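Local coordinates for protein cytosolic ACYL coenzyme A thioester hydrolase (Mus musculus, PDB 2V1O) that hydrolyses long-chain acyl-CoA thioesters to free fatty acids and coenzyme A, this chain being the N-terminal of its two hotdog domains, at residues A[82-87]-A[106-111]; A[77-82]-A[119-124]; A[54-59]-A[102-107]. All blocks are in the same frame, centred on the assembly; numbering follows the deposited sequence.

Contacts 1 and 3 share strand 98-112; contact 2 joins two loops beside its end. Contacts 1 and 3 have Leu106 and Trp107 in common, and their centres are about 12 Å apart. In contact 1 the strand pairs with 82-91, and in contact 3 with 46-57, on the other side. Contact 2 joins the turn before strand 82-91 to the loop 119-124. It shares Val82 with contact 1, about 10 Å from centre to centre, and lies about 22 Å from contact 3. Contacts 1 and 2 touch the same coenzyme A, through Trp107 among others. The 54-59 side of contact 3 touches a second one, and its Phe58 side chain is about 12 Å from that of the active-site residue Asn12.

Contact 1 of 3, residues A[82-87]-A[106-111]; sequences VEVQVH and LWYVPL. With COA (coenzyme A), chain G.
Glu83 lies across the indole of Trp107. The two form a non-hydrogen-bonded pair of antiparallel strands, and both side chains leave on the same side of the sheet. Glu83 CB sits over the six-membered ring of Trp107, 3.6 Å from its centroid and 10° off the normal, a CH-pi contact. CG stands anti to the backbone N (chi1 -174°), which carries the chain along the ring; Glu83 CG is 3.6 Å from Trp107 CZ2. The chain stays extended. The carboxylate plane is turned 44° from the indole, with Glu83 OE2 3.5 Å from Trp107 CZ2. A water donates to Glu83 OE2 at 2.9 Å and accepts from Trp107 NE1 at 3.3 Å. OE2 also forms a salt bridge with Arg139, and OE1 is hydrogen-bonded to Thr75 on the next strand. Both oxygens of this buried acid are therefore satisfied, and the arginine would favour its charged form.

Val82 pairs with Tyr108, and Val84 with Leu106, by two backbone hydrogen bonds each. Their side chains lie on the other face of the sheet, as does Val86. Val84 CG2 is 4.0 Å from Tyr108 CD2, and Val86 CG2 is 3.9 Å from Leu106 CD1. Ile33, Ser34 and Cys38 of helix 19-38 cover this apolar face, and Tyr108 OH is hydrogen-bonded to Glu27 of the same helix. On the Trp107 side, Trp107 CB is 3.8 Å from C2A of coenzyme A, and Val109 meets its ribose. A curved antiparallel sheet wrapped round one long helix is the hotdog fold, and this hairpin forms part of its centre.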
# COMPACT_ATOMS: atom_id res chain seq x y z
N VAL A 82 -14.14 -19.64 -18.11
CA VAL A 82 -13.96 -18.48 -18.99
C VAL A 82 -12.48 -18.36 -19.35
O VAL A 82 -11.62 -18.34 -18.46
CB VAL A 82 -14.39 -17.17 -18.27
CG1 VAL A 82 -14.22 -15.93 -19.20
CG2 VAL A 82 -15.82 -17.27 -17.74
N GLU A 83 -12.19 -18.26 -20.64
CA GLU A 83 -10.84 -17.99 -21.10
C GLU A 83 -10.70 -16.50 -21.39
O GLU A 83 -11.53 -15.92 -22.10
CB GLU A 83 -10.50 -18.82 -22.34
CG GLU A 83 -9.05 -18.70 -22.77
CD GLU A 83 -8.82 -19.15 -24.21
OE1 GLU A 83 -9.58 -18.71 -25.10
OE2 GLU A 83 -7.89 -19.96 -24.44
N VAL A 84 -9.66 -15.88 -20.84
CA VAL A 84 -9.41 -14.45 -21.02
C VAL A 84 -8.00 -14.24 -21.56
O VAL A 84 -7.03 -14.79 -21.02
CB VAL A 84 -9.58 -13.65 -19.68
CG1 VAL A 84 -9.33 -12.15 -19.91
CG2 VAL A 84 -10.97 -13.89 -19.03
N GLN A 85 -7.90 -13.47 -22.63
CA GLN A 85 -6.62 -13.06 -23.17
C GLN A 85 -6.33 -11.64 -22.72
O GLN A 85 -7.18 -10.75 -22.85
CB GLN A 85 -6.60 -13.14 -24.69
CG GLN A 85 -6.66 -14.55 -25.22
CD GLN A 85 -6.59 -14.62 -26.74
OE1 GLN A 85 -6.40 -13.61 -27.42
NE2 GLN A 85 -6.74 -15.83 -27.27
N VAL A 86 -5.13 -11.43 -22.19
CA VAL A 86 -4.74 -10.12 -21.66
C VAL A 86 -3.49 -9.62 -22.38
O VAL A 86 -2.53 -10.38 -22.56
CB VAL A 86 -4.48 -10.18 -20.14
CG1 VAL A 86 -4.02 -8.80 -19.61
CG2 VAL A 86 -5.74 -10.64 -19.41
N HIS A 87 -3.53 -8.36 -22.81
CA HIS A 87 -2.37 -7.71 -23.44
C HIS A 87 -1.85 -6.60 -22.55
O HIS A 87 -2.62 -5.77 -22.08
CB HIS A 87 -2.72 -7.10 -24.81
CG HIS A 87 -2.86 -8.10 -25.91
ND1 HIS A 87 -3.84 -9.07 -25.91
CD2 HIS A 87 -2.16 -8.27 -27.06
CE1 HIS A 87 -3.73 -9.80 -27.00
NE2 HIS A 87 -2.72 -9.33 -27.72
N LEU A 106 -5.64 -16.51 -19.38
CA LEU A 106 -6.07 -16.93 -18.06
C LEU A 106 -7.39 -17.67 -18.15
O LEU A 106 -8.21 -17.37 -19.01
CB LEU A 106 -6.26 -15.71 -17.16
CG LEU A 106 -5.23 -14.58 -17.15
CD1 LEU A 106 -5.82 -13.32 -16.51
CD2 LEU A 106 -3.98 -15.01 -16.42
N TRP A 107 -7.60 -18.60 -17.21
CA TRP A 107 -8.87 -19.28 -17.06
C TRP A 107 -9.46 -18.99 -15.70
O TRP A 107 -8.77 -19.10 -14.68
CB TRP A 107 -8.70 -20.80 -17.25
CG TRP A 107 -8.31 -21.17 -18.64
CD1 TRP A 107 -7.05 -21.20 -19.15
CD2 TRP A 107 -9.19 -21.58 -19.70
NE1 TRP A 107 -7.08 -21.60 -20.46
CE2 TRP A 107 -8.38 -21.83 -20.83
CE3 TRP A 107 -10.58 -21.74 -19.80
CZ2 TRP A 107 -8.92 -22.25 -22.06
CZ3 TRP A 107 -11.11 -22.16 -21.03
CH2 TRP A 107 -10.28 -22.41 -22.14
N TYR A 108 -10.74 -18.62 -15.71
CA TYR A 108 -11.51 -18.33 -14.51
C TYR A 108 -12.69 -19.28 -14.39
O TYR A 108 -13.21 -19.75 -15.40
CB TYR A 108 -12.02 -16.89 -14.54
CG TYR A 108 -10.92 -15.88 -14.33
CD1 TYR A 108 -10.64 -15.39 -13.05
CD2 TYR A 108 -10.16 -15.41 -15.40
CE1 TYR A 108 -9.62 -14.47 -12.83
CE2 TYR A 108 -9.13 -14.47 -15.19
CZ TYR A 108 -8.87 -14.02 -13.91
OH TYR A 108 -7.87 -13.09 -13.68
N VAL A 109 -13.11 -19.52 -13.16
CA VAL A 109 -14.29 -20.32 -12.86
C VAL A 109 -15.18 -19.52 -11.89
O VAL A 109 -14.69 -19.04 -10.87
CB VAL A 109 -13.88 -21.69 -12.24
CG1 VAL A 109 -15.10 -22.50 -11.84
CG2 VAL A 109 -12.98 -22.49 -13.21
N PRO A 110 -16.47 -19.34 -12.22
CA PRO A 110 -17.33 -18.59 -11.31
C PRO A 110 -17.74 -19.40 -10.09
O PRO A 110 -18.20 -20.55 -10.21
CB PRO A 110 -18.56 -18.26 -12.17
CG PRO A 110 -18.62 -19.35 -13.19
CD PRO A 110 -17.19 -19.80 -13.43
N LEU A 111 -17.57 -18.80 -8.92
CA LEU A 111 -17.97 -19.41 -7.65
C LEU A 111 -19.06 -18.58 -7.00
O LEU A 111 -18.93 -17.36 -6.88
CB LEU A 111 -16.78 -19.55 -6.71
CG LEU A 111 -15.57 -20.35 -7.23
CD1 LEU A 111 -14.46 -20.38 -6.18
CD2 LEU A 111 -15.98 -21.76 -7.62
N1A COA G . -7.79 -24.59 -15.27
C2A COA G . -8.86 -24.41 -16.12
N3A COA G . -10.09 -24.90 -15.77
C4A COA G . -10.24 -25.55 -14.59
C5A COA G . -9.18 -25.74 -13.71
C6A COA G . -7.94 -25.25 -14.06
N6A COA G . -6.88 -25.42 -13.27
N7A COA G . -9.64 -26.42 -12.63
C8A COA G . -10.96 -26.65 -12.80
N9A COA G . -11.33 -26.12 -14.01
C1B COA G . -12.69 -26.00 -14.56
C2B COA G . -13.20 -27.33 -15.10
O2B COA G . -12.67 -27.59 -16.38
C3B COA G . -14.70 -27.09 -15.05
O3B COA G . -15.17 -26.42 -16.20
P3B COA G . -15.97 -27.19 -17.37
O7A COA G . -15.00 -28.10 -18.05
O8A COA G . -17.09 -27.99 -16.74
O9A COA G . -16.50 -26.17 -18.35
C4B COA G . -14.88 -26.16 -13.86
O4B COA G . -13.60 -25.64 -13.55
C5B COA G . -15.47 -26.85 -12.64
O5B COA G . -14.80 -28.06 -12.37
P1A COA G . -15.14 -28.85 -11.01
O1A COA G . -16.62 -28.78 -10.76
O2A COA G . -14.60 -30.26 -11.14
O3A COA G . -14.39 -28.06 -9.83
P2A COA G . -12.89 -28.35 -9.33
O4A COA G . -11.98 -28.76 -10.46
O5A COA G . -12.88 -29.34 -8.19
O6A COA G . -12.47 -26.92 -8.75
CBP COA G . -11.78 -24.62 -8.84
CCP COA G . -12.21 -25.85 -9.64
CDP COA G . -11.22 -23.57 -9.80
CEP COA G . -13.05 -24.06 -8.18
CAP COA G . -10.74 -25.05 -7.80
OAP COA G . -9.61 -25.64 -8.41
C9P COA G . -10.29 -23.92 -6.91
O9P COA G . -11.14 -23.47 -5.89
N8P COA G . -9.09 -23.40 -7.14
C7P COA G . -8.63 -22.19 -6.48
C6P COA G . -9.21 -20.94 -7.13
C5P COA G . -8.66 -19.71 -6.43
O5P COA G . -9.05 -19.45 -5.27
N4P COA G . -7.78 -18.98 -7.11
C3P COA G . -6.82 -18.08 -6.48
C2P COA G . -5.80 -18.80 -5.55
S1P COA G . -4.79 -17.51 -4.79
O HOH W 1 -5.59 -21.36 -23.38

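Contact 2 of 3, residues A[77-82]-A[119-124]; sequences TSKHSV and VLEVPP. With COA (coenzyme A), chain G.
The imidazole of His80 turns an edge to the carbonyl oxygen of Leu120. His80 ND1 donates to Leu120 O at 3.3 Å, a weak bond near the ring plane. CG of Lys79 lies over one face of the ring, toward its rim. Glu121 comes in obliquely, with Glu121 CG 3.6 Å from His80 CE1 and its carboxylate plane 52° from the ring. Val119 CG1 packs against His80 CB. His80 CG stands anti to its carbonyl carbon (chi1 -51°), which brings the ring between loop 119-124 and the 3'-phosphate of coenzyme A. That phosphate is also at the ring edge, but the approach of its O8A to the ring is too short to be trusted.

The loops are joined by a nearly straight backbone bond: Val122 N donates to Lys79 O at 2.8 Å and 171°. A water also donates to Lys79 O, and to Val122 O as well, so the lysine carbonyl accepts two bonds. Lys79 and Glu121 run side by side and point the same way. Their salt bridge is long, with Lys79 NZ 4.0 Å from Glu121 OE2. Val122 packs against the turn. Its CG1 is 3.7 Å from Thr77 CG2 and also meets CG2 of Val82, while its CG2 lies against the backbone of His80 and Ser81. His37 of helix 19-38 packs on Val122 too.

One phosphate oxygen receives two donors from the turn: Ser78 OG reaches O9A of coenzyme A at 2.6 Å, and His80 N reaches O9A at 2.9 Å. This chemistry is consistent with a turn that recognises the 3'-phosphate.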
# COMPACT_ATOMS: atom_id res chain seq x y z
N THR A 77 -15.75 -19.44 -23.77
CA THR A 77 -16.43 -19.93 -22.57
C THR A 77 -16.80 -21.41 -22.74
O THR A 77 -17.28 -21.83 -23.80
CB THR A 77 -17.69 -19.11 -22.19
OG1 THR A 77 -18.68 -19.20 -23.23
CG2 THR A 77 -17.34 -17.63 -21.90
N SER A 78 -16.53 -22.20 -21.70
CA SER A 78 -16.99 -23.58 -21.62
C SER A 78 -18.22 -23.59 -20.70
O SER A 78 -18.74 -22.52 -20.36
CB SER A 78 -15.88 -24.49 -21.08
OG SER A 78 -15.58 -24.19 -19.72
N LYS A 79 -18.67 -24.77 -20.29
CA LYS A 79 -19.86 -24.86 -19.44
C LYS A 79 -19.67 -24.11 -18.11
O LYS A 79 -20.58 -23.41 -17.66
CB LYS A 79 -20.27 -26.31 -19.18
CG LYS A 79 -21.61 -26.42 -18.44
CD LYS A 79 -22.18 -27.82 -18.43
CE LYS A 79 -23.44 -27.87 -17.58
NZ LYS A 79 -24.12 -29.20 -17.64
N HIS A 80 -18.48 -24.25 -17.51
CA HIS A 80 -18.19 -23.69 -16.19
C HIS A 80 -16.89 -22.88 -16.11
O HIS A 80 -16.38 -22.65 -15.01
CB HIS A 80 -18.14 -24.80 -15.13
CG HIS A 80 -19.32 -25.70 -15.14
ND1 HIS A 80 -20.53 -25.35 -14.59
CD2 HIS A 80 -19.48 -26.96 -15.63
CE1 HIS A 80 -21.39 -26.35 -14.73
NE2 HIS A 80 -20.77 -27.33 -15.36
N SER A 81 -16.37 -22.43 -17.25
CA SER A 81 -15.11 -21.67 -17.23
C SER A 81 -15.03 -20.61 -18.33
O SER A 81 -15.75 -20.67 -19.33
CB SER A 81 -13.88 -22.60 -17.24
OG SER A 81 -13.51 -23.01 -18.55
N VAL A 82 -14.14 -19.64 -18.11
CA VAL A 82 -13.96 -18.48 -18.99
C VAL A 82 -12.48 -18.36 -19.35
O VAL A 82 -11.62 -18.34 -18.46
CB VAL A 82 -14.39 -17.17 -18.27
CG1 VAL A 82 -14.22 -15.93 -19.20
CG2 VAL A 82 -15.82 -17.27 -17.74
N VAL A 119 -19.52 -24.11 -7.98
CA VAL A 119 -19.17 -23.74 -9.35
C VAL A 119 -20.45 -23.52 -10.16
O VAL A 119 -21.37 -24.36 -10.13
CB VAL A 119 -18.31 -24.86 -10.00
CG1 VAL A 119 -18.15 -24.64 -11.51
CG2 VAL A 119 -16.96 -24.97 -9.31
N LEU A 120 -20.51 -22.40 -10.87
CA LEU A 120 -21.70 -22.04 -11.63
C LEU A 120 -21.51 -22.18 -13.13
O LEU A 120 -20.38 -22.20 -13.63
CB LEU A 120 -22.15 -20.62 -11.29
CG LEU A 120 -22.45 -20.33 -9.81
CD1 LEU A 120 -22.83 -18.89 -9.66
CD2 LEU A 120 -23.55 -21.25 -9.28
N GLU A 121 -22.63 -22.28 -13.84
CA GLU A 121 -22.63 -22.28 -15.30
C GLU A 121 -22.32 -20.88 -15.83
O GLU A 121 -22.85 -19.87 -15.33
CB GLU A 121 -23.97 -22.79 -15.84
CG GLU A 121 -24.18 -24.29 -15.60
CD GLU A 121 -25.54 -24.80 -16.07
OE1 GLU A 121 -26.36 -24.01 -16.57
OE2 GLU A 121 -25.78 -26.02 -15.92
N VAL A 122 -21.46 -20.83 -16.84
CA VAL A 122 -21.04 -19.58 -17.47
C VAL A 122 -21.99 -19.28 -18.65
O VAL A 122 -22.26 -20.16 -19.46
CB VAL A 122 -19.59 -19.69 -17.99
CG1 VAL A 122 -19.21 -18.47 -18.81
CG2 VAL A 122 -18.61 -19.84 -16.82
N PRO A 123 -22.49 -18.03 -18.74
CA PRO A 123 -23.27 -17.66 -19.94
C PRO A 123 -22.43 -17.77 -21.22
O PRO A 123 -21.25 -17.44 -21.21
CB PRO A 123 -23.67 -16.20 -19.68
CG PRO A 123 -23.45 -15.96 -18.23
CD PRO A 123 -22.40 -16.92 -17.77
N PRO A 124 -23.01 -18.30 -22.31
CA PRO A 124 -22.26 -18.27 -23.58
C PRO A 124 -21.93 -16.86 -24.06
O PRO A 124 -22.70 -15.93 -23.84
CB PRO A 124 -23.21 -18.98 -24.56
CG PRO A 124 -24.06 -19.85 -23.68
CD PRO A 124 -24.29 -19.00 -22.45
N1A COA G . -7.79 -24.59 -15.27
C2A COA G . -8.86 -24.41 -16.12
N3A COA G . -10.09 -24.90 -15.77
C4A COA G . -10.24 -25.55 -14.59
C5A COA G . -9.18 -25.74 -13.71
C6A COA G . -7.94 -25.25 -14.06
N6A COA G . -6.88 -25.42 -13.27
N7A COA G . -9.64 -26.42 -12.63
C8A COA G . -10.96 -26.65 -12.80
N9A COA G . -11.33 -26.12 -14.01
C1B COA G . -12.69 -26.00 -14.56
C2B COA G . -13.20 -27.33 -15.10
O2B COA G . -12.67 -27.59 -16.38
C3B COA G . -14.70 -27.09 -15.05
O3B COA G . -15.17 -26.42 -16.20
P3B COA G . -15.97 -27.19 -17.37
O7A COA G . -15.00 -28.10 -18.05
O8A COA G . -17.09 -27.99 -16.74
O9A COA G . -16.50 -26.17 -18.35
C4B COA G . -14.88 -26.16 -13.86
O4B COA G . -13.60 -25.64 -13.55
C5B COA G . -15.47 -26.85 -12.64
O5B COA G . -14.80 -28.06 -12.37
P1A COA G . -15.14 -28.85 -11.01
O1A COA G . -16.62 -28.78 -10.76
O2A COA G . -14.60 -30.26 -11.14
O3A COA G . -14.39 -28.06 -9.83
P2A COA G . -12.89 -28.35 -9.33
O4A COA G . -11.98 -28.76 -10.46
O5A COA G . -12.88 -29.34 -8.19
O6A COA G . -12.47 -26.92 -8.75
CBP COA G . -11.78 -24.62 -8.84
CCP COA G . -12.21 -25.85 -9.64
CDP COA G . -11.22 -23.57 -9.80
CEP COA G . -13.05 -24.06 -8.18
CAP COA G . -10.74 -25.05 -7.80
OAP COA G . -9.61 -25.64 -8.41
C9P COA G . -10.29 -23.92 -6.91
O9P COA G . -11.14 -23.47 -5.89
N8P COA G . -9.09 -23.40 -7.14
C7P COA G . -8.63 -22.19 -6.48
C6P COA G . -9.21 -20.94 -7.13
C5P COA G . -8.66 -19.71 -6.43
O5P COA G . -9.05 -19.45 -5.27
N4P COA G . -7.78 -18.98 -7.11
C3P COA G . -6.82 -18.08 -6.48
C2P COA G . -5.80 -18.80 -5.55
S1P COA G . -4.79 -17.51 -4.79
O HOH W 2 -22.79 -22.99 -19.20

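Contact 3 of 3, residues A[54-59]-A[102-107]; sequences ERTDFL and NKATLW. With COA (coenzyme A), chain J.
Residues 54-59 meet 102-107 as neighbouring antiparallel stretches of the hotdog sheet, where the end of strand 46-57 runs beside strand 98-112. Regular strand pairing is sparse here: one direct backbone hydrogen bond joins the segments, and side chains and waters do much of the rest. Thr56 and Asp57 also pair with a strand of the second subunit, another copy of this protein, so the sheet continues across the interface.

At one end Glu54 N donates to Thr105 O at 2.9 Å. The Glu54 side chain runs alongside Thr105, then bends. Trp107 NE1 reaches Glu54 OE2 at 3.1 Å, a weak bond that shares the single indole N-H with a water; the stronger partner of this oxygen is Arg52.

At the other end Asn102 sends ND2 to two acceptors. Asn102 ND2 to Thr56 OG1 measures 2.5 Å, short enough that its exact length is doubtful. Asn102 ND2 also donates to Asp57 O at 2.8 Å, from well above the carbonyl plane (65°). Thr56 OG1 is anti to its backbone N (chi1 -175°), facing strand 98-112, and donates to Lys103 O at 2.7 Å. Two waters bridge Asp57 and Lys103 through their backbone atoms. The amide of Asn102 is stacked on the Phe58 ring, with the planes 16° apart and Asn102 ND2 over the ring centre.

This end carries part of a coenzyme A pocket, which Ser78, His80 and Tyr140 of the second subunit help to complete. Arg55 forms a salt bridge with Asp57 OD2, while Asp57 OD1 accepts from N6A of the adenine at 3.2 Å. Phe58 O accepts from the pantetheine nitrogen N8P at 2.8 Å.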
# COMPACT_ATOMS: atom_id res chain seq x y z
N GLU A 54 -1.84 -19.58 -18.34
CA GLU A 54 -1.09 -20.26 -19.40
C GLU A 54 0.35 -19.73 -19.41
O GLU A 54 0.63 -18.68 -18.85
CB GLU A 54 -1.75 -20.04 -20.77
CG GLU A 54 -3.15 -20.64 -20.90
CD GLU A 54 -3.18 -22.17 -20.81
OE1 GLU A 54 -2.16 -22.83 -21.12
OE2 GLU A 54 -4.24 -22.72 -20.44
N ARG A 55 1.25 -20.48 -20.04
CA ARG A 55 2.62 -20.04 -20.22
C ARG A 55 2.65 -18.63 -20.84
O ARG A 55 1.91 -18.34 -21.78
CB ARG A 55 3.37 -21.03 -21.11
CG ARG A 55 4.83 -20.69 -21.38
CD ARG A 55 5.15 -20.85 -22.86
NE ARG A 55 5.14 -19.56 -23.56
CZ ARG A 55 4.33 -19.25 -24.57
NH1 ARG A 55 3.45 -20.13 -25.03
NH2 ARG A 55 4.40 -18.04 -25.12
N THR A 56 3.50 -17.77 -20.29
CA THR A 56 3.61 -16.38 -20.77
C THR A 56 5.05 -15.87 -20.72
O THR A 56 5.78 -16.13 -19.76
CB THR A 56 2.64 -15.42 -20.03
OG1 THR A 56 2.72 -14.12 -20.62
CG2 THR A 56 2.94 -15.32 -18.54
N ASP A 57 5.44 -15.15 -21.77
CA ASP A 57 6.79 -14.62 -21.91
C ASP A 57 6.82 -13.10 -21.75
O ASP A 57 5.97 -12.40 -22.28
CB ASP A 57 7.38 -14.98 -23.28
CG ASP A 57 7.60 -16.47 -23.44
OD1 ASP A 57 8.03 -17.14 -22.48
OD2 ASP A 57 7.34 -16.98 -24.55
N PHE A 58 7.81 -12.62 -21.00
CA PHE A 58 8.02 -11.19 -20.87
C PHE A 58 9.08 -10.72 -21.86
O PHE A 58 10.26 -11.08 -21.75
CB PHE A 58 8.32 -10.81 -19.42
CG PHE A 58 7.14 -11.00 -18.51
CD1 PHE A 58 6.29 -9.94 -18.22
CD2 PHE A 58 6.85 -12.26 -17.98
CE1 PHE A 58 5.18 -10.12 -17.40
CE2 PHE A 58 5.75 -12.45 -17.16
CZ PHE A 58 4.91 -11.38 -16.87
N LEU A 59 8.61 -9.94 -22.83
CA LEU A 59 9.35 -9.60 -24.04
C LEU A 59 10.28 -8.38 -23.93
O LEU A 59 11.32 -8.32 -24.59
CB LEU A 59 8.36 -9.39 -25.20
CG LEU A 59 7.31 -10.49 -25.45
CD1 LEU A 59 6.39 -10.11 -26.61
CD2 LEU A 59 7.96 -11.85 -25.70
N ASN A 102 3.79 -7.97 -22.79
CA ASN A 102 3.34 -9.32 -22.49
C ASN A 102 1.96 -9.63 -23.07
O ASN A 102 1.10 -8.75 -23.15
CB ASN A 102 3.31 -9.49 -20.95
CG ASN A 102 2.87 -10.85 -20.53
OD1 ASN A 102 1.72 -11.04 -20.12
ND2 ASN A 102 3.75 -11.83 -20.66
N LYS A 103 1.76 -10.87 -23.49
CA LYS A 103 0.43 -11.41 -23.75
C LYS A 103 0.25 -12.62 -22.83
O LYS A 103 1.13 -13.47 -22.73
CB LYS A 103 0.26 -11.86 -25.20
CG LYS A 103 0.51 -10.81 -26.28
CD LYS A 103 0.19 -11.44 -27.64
CE LYS A 103 0.92 -10.76 -28.79
NZ LYS A 103 2.32 -11.28 -28.95
N ALA A 104 -0.89 -12.69 -22.15
CA ALA A 104 -1.17 -13.79 -21.24
C ALA A 104 -2.59 -14.31 -21.47
O ALA A 104 -3.46 -13.57 -21.91
CB ALA A 104 -0.99 -13.35 -19.78
N THR A 105 -2.79 -15.60 -21.19
CA THR A 105 -4.12 -16.18 -21.23
C THR A 105 -4.43 -16.78 -19.86
O THR A 105 -3.59 -17.45 -19.25
CB THR A 105 -4.25 -17.24 -22.35
OG1 THR A 105 -4.07 -16.61 -23.62
CG2 THR A 105 -5.63 -17.92 -22.32
N LEU A 106 -5.64 -16.51 -19.38
CA LEU A 106 -6.07 -16.93 -18.06
C LEU A 106 -7.39 -17.67 -18.15
O LEU A 106 -8.21 -17.37 -19.01
CB LEU A 106 -6.26 -15.71 -17.16
CG LEU A 106 -5.23 -14.58 -17.15
CD1 LEU A 106 -5.82 -13.32 -16.51
CD2 LEU A 106 -3.98 -15.01 -16.42
N TRP A 107 -7.60 -18.60 -17.21
CA TRP A 107 -8.87 -19.28 -17.06
C TRP A 107 -9.46 -18.99 -15.70
O TRP A 107 -8.77 -19.10 -14.68
CB TRP A 107 -8.70 -20.80 -17.25
CG TRP A 107 -8.31 -21.17 -18.64
CD1 TRP A 107 -7.05 -21.20 -19.15
CD2 TRP A 107 -9.19 -21.58 -19.70
NE1 TRP A 107 -7.08 -21.60 -20.46
CE2 TRP A 107 -8.38 -21.83 -20.83
CE3 TRP A 107 -10.58 -21.74 -19.80
CZ2 TRP A 107 -8.92 -22.25 -22.06
CZ3 TRP A 107 -11.11 -22.16 -21.03
CH2 TRP A 107 -10.28 -22.41 -22.14
N1A COA J . 11.91 -17.81 -21.42
C2A COA J . 13.02 -18.49 -20.96
N3A COA J . 14.28 -18.13 -21.39
C4A COA J . 14.44 -17.08 -22.25
C5A COA J . 13.34 -16.37 -22.72
C6A COA J . 12.06 -16.74 -22.30
N6A COA J . 11.00 -16.01 -22.66
N7A COA J . 13.79 -15.40 -23.56
C8A COA J . 15.14 -15.49 -23.63
N9A COA J . 15.55 -16.53 -22.83
C1B COA J . 16.94 -16.83 -22.44
C2B COA J . 17.74 -17.41 -23.61
O2B COA J . 17.47 -18.78 -23.81
C3B COA J . 19.15 -17.14 -23.12
O3B COA J . 19.61 -18.13 -22.23
P3B COA J . 20.60 -19.29 -22.74
O7A COA J . 19.81 -20.20 -23.65
O8A COA J . 21.73 -18.66 -23.51
O9A COA J . 21.14 -20.04 -21.55
C4B COA J . 19.02 -15.84 -22.34
O4B COA J . 17.64 -15.66 -22.10
C5B COA J . 19.57 -14.64 -23.12
O5B COA J . 19.01 -14.64 -24.41
P1A COA J . 19.31 -13.45 -25.43
O1A COA J . 20.74 -13.03 -25.29
O2A COA J . 18.96 -13.92 -26.82
O3A COA J . 18.33 -12.25 -24.98
P2A COA J . 16.86 -11.99 -25.58
O4A COA J . 16.17 -13.28 -25.94
O5A COA J . 16.93 -11.04 -26.75
O6A COA J . 16.12 -11.27 -24.35
CBP COA J . 15.30 -11.02 -22.11
CCP COA J . 15.83 -11.98 -23.16
CDP COA J . 14.71 -11.83 -20.94
CEP COA J . 16.48 -10.21 -21.59
CAP COA J . 14.24 -10.09 -22.73
OAP COA J . 13.18 -10.82 -23.32
C9P COA J . 13.67 -9.13 -21.73
O9P COA J . 14.41 -8.02 -21.34
N8P COA J . 12.45 -9.38 -21.26
C7P COA J . 11.87 -8.56 -20.22
C6P COA J . 12.36 -8.99 -18.85
C5P COA J . 11.68 -8.18 -17.78
O5P COA J . 11.97 -6.98 -17.63
N4P COA J . 10.78 -8.84 -17.03
C3P COA J . 9.71 -8.16 -16.31
C2P COA J . 8.73 -7.44 -17.24
S1P COA J . 7.52 -6.53 -16.26
O HOH W 3 4.07 -12.44 -24.27
O HOH W 4 3.34 -14.93 -23.91